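Side-chain contacts in chaperone SycD (Chlamydia pneumoniae, PDB 4NRH), which probably serves as a type III secretion chaperone of the LcrH/SycD family and is bound here to CopN in a complex linked to translocator secretion: residues D29-E32 with S33-E36; A45-T48 with Y49-F53; S79-V82 with F83-V87; K95-F98 with S99-A102; S111-L114 with H115-V119. All blocks are in the same frame, centred on the assembly; numbering follows the deposited sequence.

Contact 1 of 5, residues D29-E32 with S33-E36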
loop_
_atom_site.group_PDB
_atom_site.type_symbol
_atom_site.label_atom_id
_atom_site.label_comp_id
_atom_site.label_asym_id
_atom_site.label_seq_id
_atom_site.Cartn_x
_atom_site.Cartn_y
_atom_site.Cartn_z
ATOM N N ASP D 29 -3.516 4.074 3.557
ATOM C CA ASP D 29 -2.783 5.323 3.731
ATOM C C ASP D 29 -3.403 6.192 4.818
ATOM O O ASP D 29 -2.698 6.897 5.541
ATOM C CB ASP D 29 -2.728 6.103 2.417
ATOM C CG ASP D 29 -1.707 5.545 1.449
ATOM O OD1 ASP D 29 -0.773 4.852 1.903
ATOM O OD2 ASP D 29 -1.836 5.802 0.233
ATOM N N ASP D 30 -4.727 6.135 4.927
ATOM C CA ASP D 30 -5.467 7.063 5.772
ATOM C C ASP D 30 -6.365 6.293 6.737
ATOM O O ASP D 30 -7.512 5.985 6.417
ATOM C CB ASP D 30 -6.297 8.022 4.911
ATOM C CG ASP D 30 -6.893 9.174 5.708
ATOM O OD1 ASP D 30 -6.921 9.108 6.954
ATOM O OD2 ASP D 30 -7.341 10.155 5.077
ATOM N N LEU D 31 -5.833 5.983 7.914
ATOM C CA LEU D 31 -6.573 5.210 8.907
ATOM C C LEU D 31 -7.779 5.973 9.453
ATOM O O LEU D 31 -8.745 5.364 9.908
ATOM C CB LEU D 31 -5.654 4.798 10.058
ATOM C CG LEU D 31 -4.651 3.685 9.744
ATOM C CD1 LEU D 31 -3.933 3.241 11.007
ATOM C CD2 LEU D 31 -5.346 2.506 9.078
ATOM N N GLU D 32 -7.722 7.301 9.411
ATOM C CA GLU D 32 -8.854 8.118 9.835
ATOM C C GLU D 32 -10.064 7.870 8.939
ATOM O O GLU D 32 -11.177 7.662 9.421
ATOM C CB GLU D 32 -8.494 9.603 9.825
ATOM C CG GLU D 32 -9.628 10.496 10.294
ATOM C CD GLU D 32 -9.332 11.972 10.124
ATOM O OE1 GLU D 32 -8.193 12.316 9.746
ATOM O OE2 GLU D 32 -10.245 12.790 10.365
ATOM N N SER D 33 -9.832 7.894 7.632
ATOM C CA SER D 33 -10.887 7.658 6.654
ATOM C C SER D 33 -11.320 6.196 6.685
ATOM O O SER D 33 -12.493 5.876 6.493
ATOM C CB SER D 33 -10.416 8.045 5.252
ATOM O OG SER D 33 -11.389 7.715 4.278
ATOM N N TYR D 34 -10.352 5.316 6.915
ATOM C CA TYR D 34 -10.580 3.876 6.943
ATOM C C TYR D 34 -11.478 3.458 8.109
ATOM O O TYR D 34 -12.233 2.492 8.006
ATOM C CB TYR D 34 -9.234 3.145 7.007
ATOM C CG TYR D 34 -9.320 1.639 7.123
ATOM C CD1 TYR D 34 -9.429 0.842 5.991
ATOM C CD2 TYR D 34 -9.253 1.013 8.361
ATOM C CE1 TYR D 34 -9.496 -0.534 6.089
ATOM C CE2 TYR D 34 -9.316 -0.363 8.470
ATOM C CZ TYR D 34 -9.439 -1.132 7.330
ATOM O OH TYR D 34 -9.504 -2.504 7.430
ATOM N N LEU D 35 -11.392 4.192 9.215
ATOM C CA LEU D 35 -12.115 3.838 10.435
ATOM C C LEU D 35 -13.433 4.596 10.600
ATOM O O LEU D 35 -14.183 4.340 11.543
ATOM C CB LEU D 35 -11.230 4.075 11.661
ATOM C CG LEU D 35 -10.020 3.151 11.813
ATOM C CD1 LEU D 35 -9.128 3.614 12.953
ATOM C CD2 LEU D 35 -10.465 1.711 12.020
ATOM N N GLU D 36 -13.703 5.540 9.704
ATOM C CA GLU D 36 -14.911 6.360 9.793
ATOM C C GLU D 36 -16.188 5.525 9.694
ATOM O O GLU D 36 -16.357 4.736 8.765
ATOM C CB GLU D 36 -14.902 7.436 8.702
ATOM C CG GLU D 36 -15.735 8.674 9.025
ATOM C CD GLU D 36 -17.230 8.439 8.915
ATOM O OE1 GLU D 36 -17.647 7.613 8.074
ATOM O OE2 GLU D 36 -17.991 9.084 9.667
#
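Ser33, in the first turn of helix 31-35, is met at its amide and CB by the carboxylate of Asp30, the N-cap residue. Ser33 N gives a weak bond to Asp30 OD1 at 3.2 Å. The same oxygen also takes a weak bond from Glu32 N, so one carboxylate oxygen serves two amides of the opening turn. Asp30 CG stands anti to its own backbone N (chi1 -170°), which swings the carboxylate forward over these donors and sets CG 3.7 Å from Ser33 CB. At Tyr34 the backbone N bonds to Asp30 O over 3.0 Å, while ring atom CD2 lies 4.2 Å from Leu31 CD2. The tyrosine then turns toward CopN, whose Ala284 packs against it. Leu35 N bonds to Leu31 O at 3.0 Å, the donor standing 36° out of the carbonyl plane, and makes a second, weak bond to Glu32 O. Leu35 CG rests on the same Leu31 oxygen at 3.2 Å. The carboxylate of Glu32 points away, and OE2 probably hydrogen-bonds to Gln112. A negative cap at the start of so short a helix probably interacts favourably with the helix dipole, and the carboxylate offers the amides of Glu32 and Ser33 an acceptor, though only through weak bonds.

Contact 2 of 5, residues A45-T48 with Y49-F53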
loop_
_atom_site.group_PDB
_atom_site.type_symbol
_atom_site.label_atom_id
_atom_site.label_comp_id
_atom_site.label_asym_id
_atom_site.label_seq_id
_atom_site.Cartn_x
_atom_site.Cartn_y
_atom_site.Cartn_z
ATOM N N ALA D 45 -17.516 -13.548 11.429
ATOM C CA ALA D 45 -16.436 -14.513 11.604
ATOM C C ALA D 45 -15.212 -14.150 10.766
ATOM O O ALA D 45 -14.798 -14.910 9.891
ATOM C CB ALA D 45 -16.920 -15.912 11.254
ATOM N N LEU D 46 -14.632 -12.988 11.051
ATOM C CA LEU D 46 -13.442 -12.524 10.346
ATOM C C LEU D 46 -12.260 -12.392 11.299
ATOM O O LEU D 46 -12.397 -11.862 12.402
ATOM C CB LEU D 46 -13.711 -11.181 9.663
ATOM C CG LEU D 46 -14.201 -11.207 8.216
ATOM C CD1 LEU D 46 -14.429 -9.792 7.710
ATOM C CD2 LEU D 46 -13.212 -11.944 7.324
ATOM N N ASP D 47 -11.102 -12.883 10.871
ATOM C CA ASP D 47 -9.872 -12.703 11.631
ATOM C C ASP D 47 -9.471 -11.235 11.685
ATOM O O ASP D 47 -9.574 -10.520 10.689
ATOM C CB ASP D 47 -8.734 -13.532 11.029
ATOM C CG ASP D 47 -8.867 -15.010 11.330
ATOM O OD1 ASP D 47 -9.715 -15.372 12.173
ATOM O OD2 ASP D 47 -8.123 -15.810 10.725
ATOM N N THR D 48 -9.014 -10.791 12.850
ATOM C CA THR D 48 -8.454 -9.453 12.980
ATOM C C THR D 48 -7.091 -9.414 12.303
ATOM O O THR D 48 -6.495 -10.459 12.037
ATOM C CB THR D 48 -8.310 -9.033 14.453
ATOM O OG1 THR D 48 -7.369 -9.895 15.104
ATOM C CG2 THR D 48 -9.652 -9.114 15.171
ATOM N N TYR D 49 -6.592 -8.216 12.025
ATOM C CA TYR D 49 -5.279 -8.078 11.405
ATOM C C TYR D 49 -4.160 -8.403 12.390
ATOM O O TYR D 49 -3.050 -8.740 11.981
ATOM C CB TYR D 49 -5.107 -6.680 10.811
ATOM C CG TYR D 49 -5.819 -6.541 9.483
ATOM C CD1 TYR D 49 -5.432 -7.303 8.389
ATOM C CD2 TYR D 49 -6.887 -5.669 9.327
ATOM C CE1 TYR D 49 -6.081 -7.196 7.175
ATOM C CE2 TYR D 49 -7.543 -5.552 8.115
ATOM C CZ TYR D 49 -7.135 -6.320 7.042
ATOM O OH TYR D 49 -7.780 -6.209 5.833
ATOM N N GLN D 50 -4.450 -8.291 13.684
ATOM C CA GLN D 50 -3.526 -8.774 14.703
ATOM C C GLN D 50 -3.298 -10.267 14.502
ATOM O O GLN D 50 -2.165 -10.752 14.528
ATOM C CB GLN D 50 -4.063 -8.510 16.109
ATOM C CG GLN D 50 -3.379 -9.351 17.176
ATOM C CD GLN D 50 -3.969 -9.160 18.558
ATOM O OE1 GLN D 50 -5.052 -8.598 18.714
ATOM N NE2 GLN D 50 -3.254 -9.632 19.572
ATOM N N LYS D 51 -4.398 -10.986 14.298
ATOM C CA LYS D 51 -4.363 -12.421 14.046
ATOM C C LYS D 51 -3.631 -12.735 12.746
ATOM O O LYS D 51 -2.726 -13.570 12.718
ATOM C CB LYS D 51 -5.787 -12.980 13.999
ATOM C CG LYS D 51 -5.887 -14.412 13.507
ATOM C CD LYS D 51 -5.333 -15.386 14.528
ATOM C CE LYS D 51 -5.728 -16.814 14.191
ATOM N NZ LYS D 51 -5.271 -17.779 15.229
ATOM N N ILE D 52 -4.042 -12.062 11.675
ATOM C CA ILE D 52 -3.459 -12.254 10.349
ATOM C C ILE D 52 -1.952 -11.993 10.320
ATOM O O ILE D 52 -1.196 -12.752 9.713
ATOM C CB ILE D 52 -4.152 -11.344 9.312
ATOM C CG1 ILE D 52 -5.624 -11.739 9.162
ATOM C CG2 ILE D 52 -3.440 -11.410 7.968
ATOM C CD1 ILE D 52 -6.467 -10.703 8.453
ATOM N N PHE D 53 -1.515 -10.930 10.989
ATOM C CA PHE D 53 -0.104 -10.549 10.971
ATOM C C PHE D 53 0.677 -11.217 12.098
ATOM O O PHE D 53 1.854 -10.917 12.308
ATOM C CB PHE D 53 0.043 -9.028 11.065
ATOM C CG PHE D 53 -0.453 -8.293 9.853
ATOM C CD1 PHE D 53 -0.151 -8.747 8.580
ATOM C CD2 PHE D 53 -1.225 -7.150 9.987
ATOM C CE1 PHE D 53 -0.606 -8.073 7.462
ATOM C CE2 PHE D 53 -1.685 -6.472 8.872
ATOM C CZ PHE D 53 -1.375 -6.934 7.608
#
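The backbone passes from the extended residues Asp47 and Thr48 into the short helix 49-52, closed by a bond from Ile52 N to Thr48 O of 3.0 Å that lies in the carbonyl plane and is nearly straight, at 167°. Thr48 is the N-cap. Its OG1 sits between its own N and carbonyl carbon (chi1 64°), a position from which it reaches forward and accepts from Lys51 N at 3.3 Å. Lys51 CB lies 3.6 Å from Thr48 OG1. Lys51 crosses Asp47 obliquely, its CG 3.7 Å from Asp47 CG; the chain bends only after CG, and the charged ends stay apart, with Asp47 OD2 and Lys51 NZ separated by 5.7 Å. Ile52 also meets both Asp47 and Thr48: CG1 lies 3.3 Å from Thr48 O and 4.0 Å from Asp47 CB, and CD1 reaches the Asp47 carbonyl. Arg274 of CopN packs on both Asp47 and Ile52, while the Tyr49 ring stacks with Phe88. The threonine thus supplies two acceptors, hydroxyl and carbonyl, to successive amides, and the opposite charges of Asp47 and Lys51 can attract each other only at a distance, the lysine touching the carboxylate with its aliphatic CG and not with its ammonium group.

Contact 3 of 5, residues S79-V82 with F83-V87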
loop_
_atom_site.group_PDB
_atom_site.type_symbol
_atom_site.label_atom_id
_atom_site.label_comp_id
_atom_site.label_asym_id
_atom_site.label_seq_id
_atom_site.Cartn_x
_atom_site.Cartn_y
_atom_site.Cartn_z
ATOM N N SER D 79 -0.591 10.386 19.988
ATOM C CA SER D 79 -1.407 9.351 20.614
ATOM C C SER D 79 -2.511 8.881 19.671
ATOM O O SER D 79 -2.791 7.687 19.581
ATOM C CB SER D 79 -2.010 9.861 21.925
ATOM O OG SER D 79 -3.033 10.811 21.685
ATOM N N ILE D 80 -3.124 9.827 18.964
ATOM C CA ILE D 80 -4.183 9.514 18.010
ATOM C C ILE D 80 -3.669 8.598 16.901
ATOM O O ILE D 80 -4.330 7.625 16.533
ATOM C CB ILE D 80 -4.775 10.799 17.391
ATOM C CG1 ILE D 80 -5.592 11.562 18.437
ATOM C CG2 ILE D 80 -5.658 10.466 16.205
ATOM C CD1 ILE D 80 -5.987 12.960 18.010
ATOM N N THR D 81 -2.488 8.913 16.381
ATOM C CA THR D 81 -1.831 8.078 15.382
ATOM C C THR D 81 -1.678 6.636 15.866
ATOM O O THR D 81 -2.007 5.689 15.151
ATOM C CB THR D 81 -0.439 8.631 15.013
ATOM O OG1 THR D 81 -0.579 9.910 14.379
ATOM C CG2 THR D 81 0.283 7.679 14.071
ATOM N N VAL D 82 -1.185 6.484 17.090
ATOM C CA VAL D 82 -0.921 5.170 17.667
ATOM C C VAL D 82 -2.192 4.355 17.906
ATOM O O VAL D 82 -2.262 3.181 17.537
ATOM C CB VAL D 82 -0.157 5.300 19.002
ATOM C CG1 VAL D 82 -0.055 3.950 19.697
ATOM C CG2 VAL D 82 1.224 5.894 18.766
ATOM N N PHE D 83 -3.194 4.981 18.517
ATOM C CA PHE D 83 -4.429 4.281 18.861
ATOM C C PHE D 83 -5.210 3.825 17.630
ATOM O O PHE D 83 -5.853 2.777 17.657
ATOM C CB PHE D 83 -5.312 5.157 19.756
ATOM C CG PHE D 83 -4.718 5.425 21.110
ATOM C CD1 PHE D 83 -4.129 4.401 21.833
ATOM C CD2 PHE D 83 -4.756 6.694 21.664
ATOM C CE1 PHE D 83 -3.578 4.638 23.078
ATOM C CE2 PHE D 83 -4.206 6.938 22.910
ATOM C CZ PHE D 83 -3.616 5.908 23.617
ATOM N N ARG D 84 -5.161 4.611 16.558
ATOM C CA ARG D 84 -5.791 4.210 15.303
ATOM C C ARG D 84 -5.165 2.930 14.751
ATOM O O ARG D 84 -5.870 2.057 14.247
ATOM C CB ARG D 84 -5.706 5.328 14.261
ATOM C CG ARG D 84 -6.599 6.524 14.558
ATOM C CD ARG D 84 -6.932 7.284 13.285
ATOM N NE ARG D 84 -7.911 8.342 13.518
ATOM C CZ ARG D 84 -7.661 9.639 13.376
ATOM N NH1 ARG D 84 -6.460 10.047 12.991
ATOM N NH2 ARG D 84 -8.615 10.529 13.614
ATOM N N TRP D 85 -3.841 2.828 14.843
ATOM C CA TRP D 85 -3.137 1.616 14.431
ATOM C C TRP D 85 -3.562 0.418 15.275
ATOM O O TRP D 85 -3.776 -0.677 14.754
ATOM C CB TRP D 85 -1.620 1.810 14.524
ATOM C CG TRP D 85 -1.015 2.442 13.306
ATOM C CD1 TRP D 85 -0.467 3.689 13.214
ATOM C CD2 TRP D 85 -0.894 1.854 12.005
ATOM N NE1 TRP D 85 -0.012 3.913 11.936
ATOM C CE2 TRP D 85 -0.264 2.801 11.173
ATOM C CE3 TRP D 85 -1.259 0.618 11.461
ATOM C CZ2 TRP D 85 0.009 2.554 9.832
ATOM C CZ3 TRP D 85 -0.986 0.373 10.127
ATOM C CH2 TRP D 85 -0.358 1.337 9.328
ATOM N N LEU D 86 -3.671 0.635 16.582
ATOM C CA LEU D 86 -4.098 -0.410 17.507
ATOM C C LEU D 86 -5.508 -0.884 17.181
ATOM O O LEU D 86 -5.794 -2.082 17.193
ATOM C CB LEU D 86 -4.035 0.094 18.948
ATOM C CG LEU D 86 -2.644 0.167 19.573
ATOM C CD1 LEU D 86 -2.718 0.849 20.924
ATOM C CD2 LEU D 86 -2.045 -1.224 19.702
ATOM N N VAL D 87 -6.385 0.072 16.894
ATOM C CA VAL D 87 -7.762 -0.228 16.531
ATOM C C VAL D 87 -7.807 -0.962 15.191
ATOM O O VAL D 87 -8.629 -1.855 14.985
ATOM C CB VAL D 87 -8.607 1.069 16.469
ATOM C CG1 VAL D 87 -9.793 0.908 15.538
ATOM C CG2 VAL D 87 -9.060 1.475 17.865
#
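Ser79 O receives Phe83 N at 2.9 Å, nearly along the C=O axis, in the first of four successive i to i+4 bonds that run through this part of helix 76-89. Arg84 N follows to Ile80 O at 3.1 Å and Leu86 N to Val82 O at the same length, whereas the bond from Trp85 N to Thr81 O is weak at 3.4 Å. Several carbonyl oxygens also meet carbon: Phe83 CD2 lies 3.0 Å from Ser79 O, and Trp85 CD1 approaches Thr81 O. The hydroxyls look back or outward for partners, Ser79 OG to Tyr76 O and Ser103 OG, Thr81 OG1 to Ala77 O. Arg84 runs beside Ile80 in the same direction, extended from CG to NE, so that Ile80 CG2 sits over one face of the guanidinium, 3.3 Å from NH1 and offset toward its rim. Further along the helix, Val82 CG1 meets Leu86 CD1 at 4.3 Å; these two face helix 57-72, while Phe83 packs on helix 94-106. The isoleucine methyl covers part of the guanidinium face, where no N-H points, so this apolar contact costs the arginine no donor.

Contact 4 of 5, residues K95-F98 with S99-A102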
loop_
_atom_site.group_PDB
_atom_site.type_symbol
_atom_site.label_atom_id
_atom_site.label_comp_id
_atom_site.label_asym_id
_atom_site.label_seq_id
_atom_site.Cartn_x
_atom_site.Cartn_y
_atom_site.Cartn_z
ATOM N N LYS D 95 -10.494 -0.534 25.341
ATOM C CA LYS D 95 -9.623 0.520 25.853
ATOM C C LYS D 95 -8.855 1.216 24.729
ATOM O O LYS D 95 -8.393 2.344 24.897
ATOM C CB LYS D 95 -8.654 -0.035 26.900
ATOM C CG LYS D 95 -7.529 -0.893 26.355
ATOM C CD LYS D 95 -6.630 -1.360 27.491
ATOM C CE LYS D 95 -5.437 -2.146 26.977
ATOM N NZ LYS D 95 -4.559 -2.604 28.090
ATOM N N PHE D 96 -8.717 0.546 23.588
ATOM C CA PHE D 96 -8.089 1.166 22.423
ATOM C C PHE D 96 -8.974 2.292 21.899
ATOM O O PHE D 96 -8.508 3.405 21.663
ATOM C CB PHE D 96 -7.835 0.144 21.310
ATOM C CG PHE D 96 -6.773 -0.873 21.634
ATOM C CD1 PHE D 96 -6.021 -0.777 22.795
ATOM C CD2 PHE D 96 -6.517 -1.920 20.762
ATOM C CE1 PHE D 96 -5.046 -1.714 23.086
ATOM C CE2 PHE D 96 -5.543 -2.859 21.048
ATOM C CZ PHE D 96 -4.806 -2.755 22.211
ATOM N N TRP D 97 -10.255 1.987 21.724
ATOM C CA TRP D 97 -11.238 2.972 21.290
ATOM C C TRP D 97 -11.424 4.092 22.310
ATOM O O TRP D 97 -11.606 5.253 21.944
ATOM C CB TRP D 97 -12.584 2.296 21.026
ATOM C CG TRP D 97 -12.658 1.544 19.736
ATOM C CD1 TRP D 97 -12.535 0.196 19.562
ATOM C CD2 TRP D 97 -12.904 2.095 18.438
ATOM N NE1 TRP D 97 -12.679 -0.124 18.234
ATOM C CE2 TRP D 97 -12.905 1.025 17.522
ATOM C CE3 TRP D 97 -13.119 3.392 17.959
ATOM C CZ2 TRP D 97 -13.117 1.210 16.158
ATOM C CZ3 TRP D 97 -13.325 3.574 16.605
ATOM C CH2 TRP D 97 -13.321 2.490 15.720
ATOM N N PHE D 98 -11.382 3.736 23.591
ATOM C CA PHE D 98 -11.620 4.699 24.660
ATOM C C PHE D 98 -10.491 5.722 24.716
ATOM O O PHE D 98 -10.732 6.924 24.824
ATOM C CB PHE D 98 -11.758 3.986 26.008
ATOM C CG PHE D 98 -12.606 4.727 27.005
ATOM C CD1 PHE D 98 -13.161 5.958 26.693
ATOM C CD2 PHE D 98 -12.845 4.191 28.260
ATOM C CE1 PHE D 98 -13.941 6.638 27.610
ATOM C CE2 PHE D 98 -13.624 4.868 29.183
ATOM C CZ PHE D 98 -14.172 6.091 28.857
ATOM N N SER D 99 -9.258 5.233 24.641
ATOM C CA SER D 99 -8.091 6.103 24.642
ATOM C C SER D 99 -8.023 6.931 23.363
ATOM O O SER D 99 -7.547 8.066 23.373
ATOM C CB SER D 99 -6.813 5.280 24.813
ATOM O OG SER D 99 -6.775 4.660 26.087
ATOM N N LEU D 100 -8.499 6.356 22.261
ATOM C CA LEU D 100 -8.586 7.084 21.001
ATOM C C LEU D 100 -9.602 8.213 21.131
ATOM O O LEU D 100 -9.367 9.333 20.677
ATOM C CB LEU D 100 -8.970 6.146 19.853
ATOM C CG LEU D 100 -9.278 6.803 18.504
ATOM C CD1 LEU D 100 -8.117 7.677 18.045
ATOM C CD2 LEU D 100 -9.615 5.755 17.453
ATOM N N GLY D 101 -10.734 7.906 21.758
ATOM C CA GLY D 101 -11.780 8.886 21.987
ATOM C C GLY D 101 -11.323 10.029 22.870
ATOM O O GLY D 101 -11.606 11.193 22.589
ATOM N N ALA D 102 -10.618 9.691 23.947
ATOM C CA ALA D 102 -10.099 10.686 24.878
ATOM C C ALA D 102 -9.097 11.617 24.205
ATOM O O ALA D 102 -9.095 12.823 24.452
ATOM C CB ALA D 102 -9.462 10.001 26.079
#
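Ser99 OG stands anti to its carbonyl carbon and beside its own N (chi1 -65°), the torsion that turns the hydroxyl back along the helix to Lys95 O, while Leu100 CG takes the position anti to the backbone N (chi1 172°) and carries its branch toward Trp97. The turn belongs to helix 94-106, within a tetratricopeptide repeat region, where pairs of antiparallel helices stack into a superhelix. Lys95 O accepts Ser99 N at 3.0 Å, the donor standing 41° above the carbonyl plane. Ser99 OG approaches the same oxygen at 3.1 Å, but its proton may go instead to another acceptor, and the hydroxyl is also hydrogen-bonded to Tyr64 OH. Further bonds continue the helix: Leu100 N to Phe96 O, Gly101 N to Trp97 O at 2.8 Å and Ala102 N to Phe98 O at 2.9 Å. Large side chains lie on several sides of the turn. The Trp97 indole packs against helix 110-123 and meets the His115 ring, and its NE1 bonds to Pro91 O; Lys95 reaches away to a salt bridge with Glu61. Leu100 also packs on Phe83, joining this helix to helix 76-89. Gly101 puts no side chain beside the carbonyls of Trp97 and Phe98. On the indole's benzo side, Trp97 CE3 lies 4.3 Å from Leu100 CD2.

Contact 5 of 5, residues S111-L114 with H115-V119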
loop_
_atom_site.group_PDB
_atom_site.type_symbol
_atom_site.label_atom_id
_atom_site.label_comp_id
_atom_site.label_asym_id
_atom_site.label_seq_id
_atom_site.Cartn_x
_atom_site.Cartn_y
_atom_site.Cartn_z
ATOM N N SER D 111 -16.578 15.219 16.844
ATOM C CA SER D 111 -17.330 14.347 15.944
ATOM C C SER D 111 -16.743 12.938 15.894
ATOM O O SER D 111 -17.473 11.948 15.956
ATOM C CB SER D 111 -17.369 14.946 14.535
ATOM O OG SER D 111 -18.130 14.135 13.659
ATOM N N GLN D 112 -15.422 12.857 15.778
ATOM C CA GLN D 112 -14.734 11.573 15.735
ATOM C C GLN D 112 -14.553 10.992 17.134
ATOM O O GLN D 112 -14.512 9.774 17.307
ATOM C CB GLN D 112 -13.385 11.718 15.034
ATOM C CG GLN D 112 -13.519 12.004 13.549
ATOM C CD GLN D 112 -12.193 11.978 12.823
ATOM O OE1 GLN D 112 -11.129 11.990 13.442
ATOM N NE2 GLN D 112 -12.249 11.948 11.497
ATOM N N ALA D 113 -14.437 11.870 18.125
ATOM C CA ALA D 113 -14.363 11.451 19.521
ATOM C C ALA D 113 -15.649 10.743 19.925
ATOM O O ALA D 113 -15.622 9.737 20.636
ATOM C CB ALA D 113 -14.103 12.643 20.426
ATOM N N LEU D 114 -16.775 11.285 19.472
ATOM C CA LEU D 114 -18.087 10.701 19.731
ATOM C C LEU D 114 -18.195 9.281 19.187
ATOM O O LEU D 114 -18.708 8.387 19.860
ATOM C CB LEU D 114 -19.184 11.576 19.121
ATOM C CG LEU D 114 -19.565 12.826 19.911
ATOM C CD1 LEU D 114 -20.319 13.806 19.028
ATOM C CD2 LEU D 114 -20.397 12.439 21.121
ATOM N N HIS D 115 -17.716 9.083 17.962
ATOM C CA HIS D 115 -17.743 7.771 17.326
ATOM C C HIS D 115 -16.944 6.739 18.118
ATOM O O HIS D 115 -17.395 5.610 18.308
ATOM C CB HIS D 115 -17.206 7.857 15.896
ATOM C CG HIS D 115 -17.065 6.527 15.226
ATOM N ND1 HIS D 115 -15.838 5.972 14.921
ATOM C CD2 HIS D 115 -17.993 5.634 14.808
ATOM C CE1 HIS D 115 -16.019 4.801 14.340
ATOM N NE2 HIS D 115 -17.319 4.571 14.259
ATOM N N ALA D 116 -15.760 7.134 18.575
ATOM C CA ALA D 116 -14.892 6.240 19.335
ATOM C C ALA D 116 -15.523 5.870 20.675
ATOM O O ALA D 116 -15.456 4.717 21.105
ATOM C CB ALA D 116 -13.527 6.878 19.546
ATOM N N TYR D 117 -16.129 6.856 21.331
ATOM C CA TYR D 117 -16.855 6.623 22.578
ATOM C C TYR D 117 -18.032 5.674 22.362
ATOM O O TYR D 117 -18.300 4.803 23.190
ATOM C CB TYR D 117 -17.355 7.943 23.168
ATOM C CG TYR D 117 -16.274 8.804 23.781
ATOM C CD1 TYR D 117 -15.160 8.234 24.382
ATOM C CD2 TYR D 117 -16.375 10.189 23.769
ATOM C CE1 TYR D 117 -14.172 9.019 24.949
ATOM C CE2 TYR D 117 -15.394 10.982 24.332
ATOM C CZ TYR D 117 -14.296 10.394 24.920
ATOM O OH TYR D 117 -13.320 11.185 25.480
ATOM N N GLY D 118 -18.729 5.855 21.245
ATOM C CA GLY D 118 -19.872 5.025 20.907
ATOM C C GLY D 118 -19.497 3.571 20.699
ATOM O O GLY D 118 -20.223 2.669 21.115
ATOM N N VAL D 119 -18.358 3.345 20.051
ATOM C CA VAL D 119 -17.861 1.992 19.835
ATOM C C VAL D 119 -17.455 1.355 21.162
ATOM O O VAL D 119 -17.728 0.179 21.407
ATOM C CB VAL D 119 -16.661 1.979 18.868
ATOM C CG1 VAL D 119 -16.028 0.599 18.821
ATOM C CG2 VAL D 119 -17.100 2.412 17.477
HETATM O O HOH W 1 -13.067 7.382 16.061
#
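Tyr117 lies along the preceding turn of helix 110-123 with its ring beside Ala113. From the backbone outward, CB is 3.6 Å from both Ala113 O and Leu114 O. The torsion chi1 of -73° puts CG beside the backbone N and anti to the carbonyl carbon, and this folds the ring back along the helix toward its start. CG then comes to 3.3 Å from Ala113 O, and CD2 lies equally close to that oxygen, while CD1 on the other side of the ring remains farther off. One bond further, CE2 meets Ala113 CB at 4.4 Å. At the tip, OH leaves the turn altogether and hydrogen-bonds to His105 ND1, near the end of helix 94-106. Helices 94-106 and 110-123 both lie within a tetratricopeptide repeat region, and tyrosine and alanine here form part of the packing between neighbouring antiparallel helices; Ala113 touches Leu104 and Ala116 touches Trp97. Ala113 O is meanwhile the acceptor for Tyr117 N at 3.0 Å, with the donor tilted 21° from the carbonyl plane, so the ring carbons approach an oxygen already engaged. The neighbouring bonds on the helix are Ala116 N to Gln112 O and Gly118 N to Leu114 O at 2.9 Å. A water donates to Gln112 O at 3.1 Å and lies in the plane of the His115 ring at its edge, weakly bonded to ND1. One face of that imidazole is met by Val119 CG2.

In the fold
Contacts 3, 4 and 5 lie on three consecutive helices, and the centre of contact 4 is about 9 Å from those of contacts 3 and 5. Val87 CG1 reaches Trp97 CZ2 at 3.4 Å, and the adjoining atom Trp97 CE2 lies 3.4 Å from Val119 CG1, so one indole of the middle helix touches both neighbours. Contact 1 lies across this row: Leu31 CD1 touches Trp85 CD2 at 3.5 Å, while Glu32 OE2 and Gln112 NE2 form a probable hydrogen bond. Contact 2 is peripheral, its centre about 23 Å from that of contact 5, and meets contact 1 through Tyr34 and Tyr49. Contacts 1 and 2 touch CopN, whereas contacts 3 to 5 do not.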